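Local coordinates for histidine--tRNA ligase (Thermus thermophilus HB27, PDB 4RDX), which attaches L-histidine to tRNA(His) in an ATP-dependent reaction, supplying charged tRNA for protein synthesis as a homodimeric class II aminoacyl-tRNA synthetase, at residues A[109-114]-A[125-130]; A[129-134]-A[305-310]; A[166-171]-A[268-273]. All coordinates share one frame; numbering follows the deposited sequence.

Contact 1: residues A[109-114]-A[125-130]. With AMP (adenosine monophosphate), chain C; nucleotides of chain B.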
loop_
_atom_site.group_PDB
_atom_site.type_symbol
_atom_site.label_atom_id
_atom_site.label_comp_id
_atom_site.label_asym_id
_atom_site.label_seq_id
_atom_site.Cartn_x
_atom_site.Cartn_y
_atom_site.Cartn_z
ATOM N N ALA A 109 -2.106 -7.309 2.414
ATOM C CA ALA A 109 -0.703 -7.066 2.109
ATOM C C ALA A 109 -0.284 -5.712 2.652
ATOM O O ALA A 109 -0.913 -4.697 2.350
ATOM C CB ALA A 109 -0.456 -7.149 0.616
ATOM N N GLY A 110 0.770 -5.692 3.464
ATOM C CA GLY A 110 1.174 -4.443 4.087
ATOM C C GLY A 110 2.347 -4.498 5.045
ATOM O O GLY A 110 2.879 -5.572 5.333
ATOM N N PRO A 111 2.763 -3.321 5.540
ATOM C CA PRO A 111 3.882 -3.164 6.473
ATOM C C PRO A 111 3.664 -3.815 7.830
ATOM O O PRO A 111 2.576 -3.774 8.406
ATOM C CB PRO A 111 3.999 -1.644 6.631
ATOM C CG PRO A 111 2.666 -1.115 6.241
ATOM C CD PRO A 111 2.217 -2.018 5.133
ATOM N N MET A 112 4.738 -4.416 8.324
ATOM C CA MET A 112 4.800 -5.030 9.635
ATOM C C MET A 112 6.056 -4.476 10.304
ATOM O O MET A 112 7.031 -4.135 9.622
ATOM C CB MET A 112 4.899 -6.552 9.499
ATOM C CG MET A 112 3.814 -7.189 8.624
ATOM S SD MET A 112 2.144 -6.999 9.284
ATOM C CE MET A 112 1.172 -7.936 8.111
ATOM N N PHE A 113 6.035 -4.402 11.632
ATOM C CA PHE A 113 7.097 -3.746 12.384
ATOM C C PHE A 113 7.584 -4.589 13.560
ATOM O O PHE A 113 6.794 -4.981 14.421
ATOM C CB PHE A 113 6.609 -2.388 12.893
ATOM C CG PHE A 113 5.974 -1.540 11.832
ATOM C CD1 PHE A 113 6.728 -0.628 11.117
ATOM C CD2 PHE A 113 4.626 -1.661 11.541
ATOM C CE1 PHE A 113 6.148 0.149 10.135
ATOM C CE2 PHE A 113 4.043 -0.889 10.559
ATOM C CZ PHE A 113 4.805 0.017 9.854
ATOM N N ARG A 114 8.885 -4.867 13.595
ATOM C CA ARG A 114 9.484 -5.619 14.697
ATOM C C ARG A 114 10.796 -4.978 15.145
ATOM O O ARG A 114 11.411 -4.222 14.397
ATOM C CB ARG A 114 9.676 -7.091 14.309
ATOM C CG ARG A 114 8.358 -7.835 14.156
ATOM C CD ARG A 114 8.510 -9.226 13.567
ATOM N NE ARG A 114 7.198 -9.797 13.270
ATOM C CZ ARG A 114 6.990 -11.046 12.868
ATOM N NH1 ARG A 114 8.010 -11.879 12.715
ATOM N NH2 ARG A 114 5.754 -11.465 12.623
ATOM N N GLN A 125 11.137 -2.540 9.598
ATOM C CA GLN A 125 9.891 -2.413 8.857
ATOM C C GLN A 125 9.987 -3.264 7.606
ATOM O O GLN A 125 10.864 -3.058 6.767
ATOM C CB GLN A 125 9.582 -0.968 8.480
ATOM C CG GLN A 125 8.363 -0.861 7.572
ATOM C CD GLN A 125 8.030 0.567 7.189
ATOM O OE1 GLN A 125 8.211 1.493 7.981
ATOM N NE2 GLN A 125 7.546 0.756 5.965
ATOM N N PHE A 126 9.090 -4.233 7.490
ATOM C CA PHE A 126 9.110 -5.122 6.337
ATOM C C PHE A 126 7.696 -5.263 5.798
ATOM O O PHE A 126 6.773 -4.696 6.360
ATOM C CB PHE A 126 9.729 -6.476 6.702
ATOM C CG PHE A 126 8.967 -7.238 7.750
ATOM C CD1 PHE A 126 9.133 -6.961 9.097
ATOM C CD2 PHE A 126 8.099 -8.248 7.386
ATOM C CE1 PHE A 126 8.429 -7.665 10.057
ATOM C CE2 PHE A 126 7.398 -8.956 8.342
ATOM C CZ PHE A 126 7.565 -8.666 9.679
ATOM N N HIS A 127 7.516 -5.994 4.705
ATOM C CA HIS A 127 6.182 -6.127 4.125
ATOM C C HIS A 127 5.735 -7.578 4.033
ATOM O O HIS A 127 6.505 -8.461 3.651
ATOM C CB HIS A 127 6.105 -5.426 2.767
ATOM C CG HIS A 127 6.360 -3.953 2.843
ATOM N ND1 HIS A 127 7.611 -3.427 3.087
ATOM C CD2 HIS A 127 5.523 -2.894 2.734
ATOM C CE1 HIS A 127 7.537 -2.109 3.113
ATOM N NE2 HIS A 127 6.280 -1.759 2.902
ATOM N N GLN A 128 4.481 -7.817 4.399
ATOM C CA GLN A 128 3.963 -9.173 4.468
ATOM C C GLN A 128 2.710 -9.351 3.630
ATOM O O GLN A 128 1.938 -8.407 3.424
ATOM C CB GLN A 128 3.656 -9.547 5.919
ATOM C CG GLN A 128 4.560 -10.612 6.507
ATOM C CD GLN A 128 4.230 -10.900 7.959
ATOM O OE1 GLN A 128 3.161 -10.531 8.447
ATOM N NE2 GLN A 128 5.151 -11.554 8.659
ATOM N N VAL A 129 2.527 -10.571 3.133
ATOM C CA VAL A 129 1.236 -10.982 2.602
ATOM C C VAL A 129 0.676 -12.049 3.528
ATOM O O VAL A 129 1.367 -13.002 3.880
ATOM C CB VAL A 129 1.333 -11.541 1.175
ATOM C CG1 VAL A 129 -0.037 -12.016 0.696
ATOM C CG2 VAL A 129 1.899 -10.496 0.235
ATOM N N ASN A 130 -0.576 -11.864 3.924
ATOM C CA ASN A 130 -1.244 -12.725 4.882
ATOM C C ASN A 130 -2.517 -13.303 4.294
ATOM O O ASN A 130 -3.228 -12.630 3.548
ATOM C CB ASN A 130 -1.604 -11.934 6.138
ATOM C CG ASN A 130 -0.444 -11.794 7.096
ATOM O OD1 ASN A 130 -0.380 -12.485 8.112
ATOM N ND2 ASN A 130 0.478 -10.891 6.785
HETATM P P AMP C . 6.503 -14.841 10.924
HETATM O O1P AMP C . 5.492 -13.785 11.304
HETATM O O2P AMP C . 7.733 -14.848 11.795
HETATM O O3P AMP C . 5.903 -16.198 10.658
HETATM O "O5'" AMP C . 7.007 -14.345 9.498
HETATM C "C5'" AMP C . 6.518 -14.929 8.299
HETATM C "C4'" AMP C . 7.377 -14.534 7.125
HETATM O "O4'" AMP C . 7.487 -13.088 7.089
HETATM C "C3'" AMP C . 8.816 -15.030 7.177
HETATM O "O3'" AMP C . 8.963 -16.336 6.649
HETATM C "C2'" AMP C . 9.584 -13.969 6.397
HETATM O "O2'" AMP C . 9.493 -14.207 5.000
HETATM C "C1'" AMP C . 8.795 -12.703 6.730
HETATM N N9 AMP C . 9.382 -11.959 7.860
HETATM C C8 AMP C . 9.136 -12.193 9.163
HETATM N N7 AMP C . 9.824 -11.333 9.960
HETATM C C5 AMP C . 10.530 -10.519 9.151
HETATM C C6 AMP C . 11.475 -9.391 9.334
HETATM N N6 AMP C . 11.804 -8.937 10.569
HETATM N N1 AMP C . 11.992 -8.817 8.224
HETATM C C2 AMP C . 11.674 -9.257 6.993
HETATM N N3 AMP C . 10.830 -10.274 6.751
HETATM C C4 AMP C . 10.237 -10.936 7.771
ATOM P P A B 78 7.853 -18.583 15.909
ATOM O OP1 A B 78 8.606 -19.584 16.706
ATOM O OP2 A B 78 7.809 -18.701 14.429
ATOM O "O5'" A B 78 6.348 -18.549 16.430
ATOM C "C5'" A B 78 5.875 -17.442 17.187
ATOM C "C4'" A B 78 5.058 -16.498 16.338
ATOM O "O4'" A B 78 4.927 -15.221 17.017
ATOM C "C3'" A B 78 5.654 -16.139 14.985
ATOM O "O3'" A B 78 5.418 -17.126 13.996
ATOM C "C2'" A B 78 5.009 -14.794 14.679
ATOM O "O2'" A B 78 3.687 -14.970 14.195
ATOM C "C1'" A B 78 4.935 -14.170 16.073
ATOM N N9 A B 78 6.088 -13.292 16.355
ATOM C C8 A B 78 7.422 -13.567 16.190
ATOM N N7 A B 78 8.220 -12.586 16.531
ATOM C C5 A B 78 7.350 -11.594 16.955
ATOM C C6 A B 78 7.569 -10.296 17.446
ATOM N N6 A B 78 8.783 -9.760 17.596
ATOM N N1 A B 78 6.486 -9.561 17.782
ATOM C C2 A B 78 5.272 -10.105 17.627
ATOM N N3 A B 78 4.937 -11.312 17.177
ATOM C C4 A B 78 6.036 -12.016 16.855
#

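Contact 2: residues A[129-134]-A[305-310]. With HIS (histidine), chain D; AMP (adenosine monophosphate), chain C.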
loop_
_atom_site.group_PDB
_atom_site.type_symbol
_atom_site.label_atom_id
_atom_site.label_comp_id
_atom_site.label_asym_id
_atom_site.label_seq_id
_atom_site.Cartn_x
_atom_site.Cartn_y
_atom_site.Cartn_z
ATOM N N VAL A 129 2.527 -10.571 3.133
ATOM C CA VAL A 129 1.236 -10.982 2.602
ATOM C C VAL A 129 0.676 -12.049 3.528
ATOM O O VAL A 129 1.367 -13.002 3.880
ATOM C CB VAL A 129 1.333 -11.541 1.175
ATOM C CG1 VAL A 129 -0.037 -12.016 0.696
ATOM C CG2 VAL A 129 1.899 -10.496 0.235
ATOM N N ASN A 130 -0.576 -11.864 3.924
ATOM C CA ASN A 130 -1.244 -12.725 4.882
ATOM C C ASN A 130 -2.517 -13.303 4.294
ATOM O O ASN A 130 -3.228 -12.630 3.548
ATOM C CB ASN A 130 -1.604 -11.934 6.138
ATOM C CG ASN A 130 -0.444 -11.794 7.096
ATOM O OD1 ASN A 130 -0.380 -12.485 8.112
ATOM N ND2 ASN A 130 0.478 -10.891 6.785
ATOM N N TYR A 131 -2.790 -14.555 4.643
ATOM C CA TYR A 131 -4.016 -15.238 4.266
ATOM C C TYR A 131 -4.582 -15.916 5.502
ATOM O O TYR A 131 -3.838 -16.542 6.253
ATOM C CB TYR A 131 -3.726 -16.295 3.199
ATOM C CG TYR A 131 -4.865 -17.265 2.967
ATOM C CD1 TYR A 131 -5.918 -16.932 2.125
ATOM C CD2 TYR A 131 -4.883 -18.515 3.580
ATOM C CE1 TYR A 131 -6.960 -17.808 1.901
ATOM C CE2 TYR A 131 -5.924 -19.398 3.365
ATOM C CZ TYR A 131 -6.959 -19.040 2.524
ATOM O OH TYR A 131 -7.998 -19.913 2.299
ATOM N N GLU A 132 -5.888 -15.785 5.716
ATOM C CA GLU A 132 -6.572 -16.497 6.792
ATOM C C GLU A 132 -7.885 -17.113 6.325
ATOM O O GLU A 132 -8.669 -16.486 5.624
ATOM C CB GLU A 132 -6.848 -15.577 7.986
ATOM C CG GLU A 132 -5.618 -14.935 8.599
ATOM C CD GLU A 132 -4.594 -15.947 9.078
ATOM O OE1 GLU A 132 -4.993 -17.054 9.495
ATOM O OE2 GLU A 132 -3.386 -15.634 9.031
ATOM N N ALA A 133 -8.104 -18.361 6.716
ATOM C CA ALA A 133 -9.390 -19.014 6.561
ATOM C C ALA A 133 -9.944 -19.211 7.961
ATOM O O ALA A 133 -9.344 -19.916 8.790
ATOM C CB ALA A 133 -9.238 -20.339 5.847
ATOM N N LEU A 134 -11.077 -18.562 8.221
ATOM C CA LEU A 134 -11.654 -18.526 9.558
ATOM C C LEU A 134 -13.052 -19.132 9.597
ATOM O O LEU A 134 -13.852 -18.945 8.675
ATOM C CB LEU A 134 -11.702 -17.083 10.067
ATOM C CG LEU A 134 -10.366 -16.357 10.242
ATOM C CD1 LEU A 134 -10.564 -14.849 10.224
ATOM C CD2 LEU A 134 -9.696 -16.785 11.535
ATOM N N VAL A 305 -6.918 -21.097 10.063
ATOM C CA VAL A 305 -5.669 -21.577 9.484
ATOM C C VAL A 305 -5.205 -20.522 8.504
ATOM O O VAL A 305 -6.015 -19.942 7.796
ATOM C CB VAL A 305 -5.828 -22.958 8.812
ATOM C CG1 VAL A 305 -6.880 -22.915 7.715
ATOM C CG2 VAL A 305 -4.489 -23.452 8.269
ATOM N N GLY A 306 -3.912 -20.240 8.479
ATOM C CA GLY A 306 -3.439 -19.216 7.573
ATOM C C GLY A 306 -1.941 -19.068 7.508
ATOM O O GLY A 306 -1.229 -19.661 8.309
ATOM N N PHE A 307 -1.466 -18.256 6.567
ATOM C CA PHE A 307 -0.032 -18.086 6.383
ATOM C C PHE A 307 0.368 -16.642 6.137
ATOM O O PHE A 307 -0.464 -15.797 5.805
ATOM C CB PHE A 307 0.473 -18.974 5.243
ATOM C CG PHE A 307 -0.077 -18.612 3.888
ATOM C CD1 PHE A 307 0.478 -17.579 3.147
ATOM C CD2 PHE A 307 -1.141 -19.317 3.354
ATOM C CE1 PHE A 307 -0.014 -17.248 1.897
ATOM C CE2 PHE A 307 -1.644 -19.004 2.097
ATOM C CZ PHE A 307 -1.085 -17.956 1.375
ATOM N N ALA A 308 1.655 -16.370 6.311
ATOM C CA ALA A 308 2.218 -15.072 5.982
ATOM C C ALA A 308 3.568 -15.273 5.315
ATOM O O ALA A 308 4.310 -16.181 5.683
ATOM C CB ALA A 308 2.364 -14.219 7.231
ATOM N N PHE A 309 3.872 -14.455 4.310
ATOM C CA PHE A 309 5.207 -14.475 3.716
ATOM C C PHE A 309 5.798 -13.078 3.520
ATOM O O PHE A 309 5.060 -12.081 3.467
ATOM C CB PHE A 309 5.275 -15.328 2.436
ATOM C CG PHE A 309 4.635 -14.707 1.224
ATOM C CD1 PHE A 309 5.258 -13.673 0.532
ATOM C CD2 PHE A 309 3.444 -15.211 0.730
ATOM C CE1 PHE A 309 4.677 -13.125 -0.599
ATOM C CE2 PHE A 309 2.861 -14.673 -0.402
ATOM C CZ PHE A 309 3.477 -13.630 -1.067
ATOM N N GLY A 310 7.126 -13.020 3.423
ATOM C CA GLY A 310 7.830 -11.753 3.316
ATOM C C GLY A 310 8.165 -11.364 1.892
ATOM O O GLY A 310 8.926 -12.059 1.216
HETATM N N HIS D . 4.039 -16.515 11.891
HETATM C CA HIS D . 2.695 -17.062 11.761
HETATM C C HIS D . 2.786 -18.557 11.500
HETATM O O HIS D . 1.850 -19.307 11.769
HETATM C CB HIS D . 1.947 -16.357 10.625
HETATM C CG HIS D . 0.529 -16.825 10.453
HETATM N ND1 HIS D . -0.094 -17.676 11.328
HETATM C CD2 HIS D . -0.368 -16.546 9.480
HETATM C CE1 HIS D . -1.321 -17.909 10.917
HETATM N NE2 HIS D . -1.524 -17.233 9.796
HETATM O OXT HIS D . 3.804 -19.047 11.013
HETATM P P AMP C . 6.503 -14.841 10.924
HETATM O O1P AMP C . 5.492 -13.785 11.304
HETATM O O2P AMP C . 7.733 -14.848 11.795
HETATM O O3P AMP C . 5.903 -16.198 10.658
HETATM O "O5'" AMP C . 7.007 -14.345 9.498
HETATM C "C5'" AMP C . 6.518 -14.929 8.299
HETATM C "C4'" AMP C . 7.377 -14.534 7.125
HETATM O "O4'" AMP C . 7.487 -13.088 7.089
HETATM C "C3'" AMP C . 8.816 -15.030 7.177
HETATM O "O3'" AMP C . 8.963 -16.336 6.649
HETATM C "C2'" AMP C . 9.584 -13.969 6.397
HETATM O "O2'" AMP C . 9.493 -14.207 5.000
HETATM C "C1'" AMP C . 8.795 -12.703 6.730
HETATM N N9 AMP C . 9.382 -11.959 7.860
HETATM C C8 AMP C . 9.136 -12.193 9.163
HETATM N N7 AMP C . 9.824 -11.333 9.960
HETATM C C5 AMP C . 10.530 -10.519 9.151
HETATM C C6 AMP C . 11.475 -9.391 9.334
HETATM N N6 AMP C . 11.804 -8.937 10.569
HETATM N N1 AMP C . 11.992 -8.817 8.224
HETATM C C2 AMP C . 11.674 -9.257 6.993
HETATM N N3 AMP C . 10.830 -10.274 6.751
HETATM C C4 AMP C . 10.237 -10.936 7.771
#

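Contact 3: residues A[166-171]-A[268-273]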
loop_
_atom_site.group_PDB
_atom_site.type_symbol
_atom_site.label_atom_id
_atom_site.label_comp_id
_atom_site.label_asym_id
_atom_site.label_seq_id
_atom_site.Cartn_x
_atom_site.Cartn_y
_atom_site.Cartn_z
ATOM N N SER A 166 4.425 -30.075 9.443
ATOM C CA SER A 166 4.413 -30.793 10.712
ATOM C C SER A 166 3.185 -30.426 11.540
ATOM O O SER A 166 2.260 -29.780 11.047
ATOM C CB SER A 166 5.683 -30.505 11.513
ATOM O OG SER A 166 5.869 -31.471 12.533
ATOM N N SER A 167 3.185 -30.848 12.799
ATOM C CA SER A 167 2.097 -30.536 13.712
ATOM C C SER A 167 2.629 -30.245 15.110
ATOM O O SER A 167 3.488 -30.965 15.622
ATOM C CB SER A 167 1.087 -31.685 13.757
ATOM O OG SER A 167 0.157 -31.506 14.813
ATOM N N VAL A 168 2.121 -29.179 15.720
ATOM C CA VAL A 168 2.487 -28.834 17.088
ATOM C C VAL A 168 1.569 -29.551 18.070
ATOM O O VAL A 168 1.741 -29.455 19.285
ATOM C CB VAL A 168 2.407 -27.319 17.327
ATOM C CG1 VAL A 168 3.523 -26.604 16.581
ATOM C CG2 VAL A 168 1.049 -26.784 16.903
ATOM N N GLY A 169 0.589 -30.269 17.526
ATOM C CA GLY A 169 -0.355 -31.025 18.326
ATOM C C GLY A 169 -1.334 -30.137 19.068
ATOM O O GLY A 169 -1.325 -28.916 18.918
ATOM N N ASP A 170 -2.194 -30.762 19.863
ATOM C CA ASP A 170 -3.095 -30.041 20.751
ATOM C C ASP A 170 -2.332 -29.786 22.056
ATOM O O ASP A 170 -1.333 -30.457 22.310
ATOM C CB ASP A 170 -4.370 -30.865 20.968
ATOM C CG ASP A 170 -5.269 -30.883 19.739
ATOM O OD1 ASP A 170 -5.611 -29.792 19.234
ATOM O OD2 ASP A 170 -5.629 -31.985 19.272
ATOM N N PRO A 171 -2.775 -28.805 22.869
ATOM C CA PRO A 171 -2.029 -28.391 24.070
ATOM C C PRO A 171 -1.504 -29.531 24.950
ATOM O O PRO A 171 -0.349 -29.481 25.383
ATOM C CB PRO A 171 -3.059 -27.569 24.844
ATOM C CG PRO A 171 -3.893 -26.958 23.788
ATOM C CD PRO A 171 -3.985 -27.981 22.681
ATOM N N ARG A 268 -2.220 -28.064 16.118
ATOM C CA ARG A 268 -2.219 -28.914 14.929
ATOM C C ARG A 268 -1.222 -28.465 13.857
ATOM O O ARG A 268 -0.039 -28.277 14.140
ATOM C CB ARG A 268 -3.636 -29.039 14.351
ATOM C CG ARG A 268 -4.513 -30.050 15.092
ATOM C CD ARG A 268 -5.882 -29.483 15.450
ATOM N NE ARG A 268 -6.550 -30.281 16.478
ATOM C CZ ARG A 268 -7.514 -31.164 16.242
ATOM N NH1 ARG A 268 -7.947 -31.367 15.005
ATOM N NH2 ARG A 268 -8.053 -31.841 17.245
ATOM N N THR A 269 -1.714 -28.280 12.634
ATOM C CA THR A 269 -0.867 -28.013 11.471
ATOM C C THR A 269 0.074 -26.813 11.603
ATOM O O THR A 269 -0.342 -25.712 11.974
ATOM C CB THR A 269 -1.715 -27.829 10.192
ATOM O OG1 THR A 269 -2.787 -28.781 10.180
ATOM C CG2 THR A 269 -0.855 -28.020 8.954
ATOM N N ALA A 270 1.349 -27.044 11.303
ATOM C CA ALA A 270 2.322 -25.970 11.157
ATOM C C ALA A 270 3.115 -26.229 9.882
ATOM O O ALA A 270 3.401 -27.381 9.544
ATOM C CB ALA A 270 3.250 -25.907 12.362
ATOM N N PHE A 271 3.459 -25.164 9.166
ATOM C CA PHE A 271 4.198 -25.317 7.920
ATOM C C PHE A 271 5.042 -24.105 7.553
ATOM O O PHE A 271 4.750 -22.983 7.964
ATOM C CB PHE A 271 3.270 -25.712 6.765
ATOM C CG PHE A 271 2.182 -24.719 6.473
ATOM C CD1 PHE A 271 1.016 -24.697 7.228
ATOM C CD2 PHE A 271 2.303 -23.839 5.410
ATOM C CE1 PHE A 271 0.007 -23.794 6.942
ATOM C CE2 PHE A 271 1.301 -22.936 5.120
ATOM C CZ PHE A 271 0.151 -22.913 5.885
ATOM N N GLU A 272 6.106 -24.355 6.798
ATOM C CA GLU A 272 7.000 -23.295 6.352
ATOM C C GLU A 272 7.387 -23.547 4.905
ATOM O O GLU A 272 7.260 -24.661 4.419
ATOM C CB GLU A 272 8.258 -23.261 7.217
ATOM C CG GLU A 272 8.018 -22.902 8.666
ATOM C CD GLU A 272 9.248 -23.114 9.517
ATOM O OE1 GLU A 272 10.205 -23.745 9.022
ATOM O OE2 GLU A 272 9.262 -22.653 10.677
ATOM N N VAL A 273 7.846 -22.512 4.212
ATOM C CA VAL A 273 8.431 -22.693 2.884
ATOM C C VAL A 273 9.786 -21.999 2.832
ATOM O O VAL A 273 9.902 -20.821 3.168
ATOM C CB VAL A 273 7.528 -22.159 1.753
ATOM C CG1 VAL A 273 8.239 -22.271 0.411
ATOM C CG2 VAL A 273 6.211 -22.914 1.719
#

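Contact 1: residues A[109-114]-A[125-130]
Phe126 sets CG between its backbone N and carbonyl carbon (chi1 62°), and Met112 turns CG beside its backbone N before bending again at chi2 (-64°); these torsions bring the phenyl ring over the start of the methionine chain. Met112 CB lies 3.7 Å from the centroid of the Phe126 ring, a CH-pi contact over one face. The opposite face carries the adenine of AMP, with C6 3.4 Å from Phe126 CD1, so the ring floors the base. The Arg114 guanidinium stands 80° from the ring plane: Phe126 CZ lies over one of its faces and the base of A78 of the tRNA chain over the other, while NE, at the edge of the phenyl ring, bonds Pro82 O. Its two terminal nitrogens take separate phosphate oxygens: NH2 gives a hydrogen bond to AMP O1P at 2.7 Å and NH1 one to AMP O2P at 3.1 Å. Gln128 NE2 binds the ribose ring oxygen O4' of AMP at 3.2 Å, while its OE1 accepts Asn130 ND2 from above the amide plane, which fixes the amide's rotation. Met112 CG and CE pack against this same glutamine. Reciprocal backbone bonds join Gly110 with Gln128 and Met112 with Phe126, Met112 N to Phe126 O measuring 2.8 Å. This is the motif 2 hairpin of class II synthetases, strand 104-113 against strand 125-134. On its other face Ala109 and Val129 meet helix 17-35, His127 binds Glu312 of helix 311-320, and Gln125 OE1 accepts Ile45 N of the second subunit; within the sheet, strand 304-310 runs beside strand 125-134.

Contact 2: residues A[129-134]-A[305-310]
Tyr131 and Phe307 anchor the centre of two almost exactly antiparallel strands, whose axes run at 178° to each other. Backbone hydrogen bonds come in three reciprocal pairs, Val129 with Phe309, Tyr131 with Phe307 and Ala133 with Val305; Ala133 N to Val305 O is 2.8 Å. The apolar contacts occupy the face of these same residues. A chi1 of 65° swings the Phe307 ring across toward the neighbouring strand, under Tyr131 CB, which is 3.8 Å from the ring centroid. The two aromatic rings are tilted by 26° but slid apart, so overlap is slight. Val129 CB sits likewise over Phe309, 4.0 Å from its centroid. With an alanine in place of Phe307, Tyr131 CB is likely to lose its ring partner and a gap to open toward Leu33 of helix 17-35. Polar chemistry belongs to the opposite face. Glu132 bends back over Gly306, and its OE2 accepts a weak bond from NE2 of the bound histidine at 2.6 Å; Tyr290 holds OE1 and Thr85 holds OE2. Gly310 N gives a weak bond to AMP O2'. The apolar face thus packs against helices 17-35 and 139-156, while a carboxylate held by two hydroxyl partners offers the imidazole NE2 an acceptor, consistent with recognition of the histidine side chain.

Contact 3: residues A[166-171]-A[268-273]
Ser166 pairs with Ala270 as an antiparallel hydrogen-bonded pair, both bonds 2.9 Å (Ser166 N to Ala270 O, Ala270 N to Ser166 O), and the bonding continues along the chains: Val168 N reaches Arg268 O at 2.8 Å, and Arg268 N reaches Gly169 O, coming from well above the carbonyl plane. Gly169 has a positive phi (72°), which favours glycine, and the chain turns a corner at Arg268 (phi 56°). Ser167 closes its own side of the bend: with OG anti to its N (chi1 169°), the hydroxyl accepts Gly169 N at 3.0 Å, an ST turn. The charged side chains meet past this turn. Arg268 NE points straight at Asp170 OD1, 3.0 Å away in the guanidinium plane and on the syn side of the carboxylate, whereas NH2 gives OD2 a weak bond at 3.2 Å; with the two planes turned apart, the salt bridge rests mainly on NE. Val168 CG1 and Ala270 CB touch loosely at 4.3 Å. The contact thus joins strands 161-167 and 269-275 toward one edge of the catalytic sheet, right where Asp170 precedes helix 171-185. Helix 233-248 packs on Asp170, Arg268 and Thr269, and Thr269 OG1 binds Asp142 of helix 139-156.

Overall arrangement
All three contacts are antiparallel pairings within one sheet of the class II catalytic domain, and all are largely buried. Contact 2 is wholly so; contacts 1 and 3 each include a few partly exposed residues. Contacts 1 and 2 share Val129 and Asn130 on strand 125-134 and meet where Gln128 CG packs on Phe309 O, so both contribute to one AMP site, contact 2 adding part of the histidine pocket. Contact 3 lies farther out, its centre about 23 Å from that of contact 1. Phe271 packing on Phe307 links it to contact 2. Chemistry follows place: ligand-binding polar groups and aromatic packing toward the middle, an intrachain salt bridge and turn bonds toward the edge.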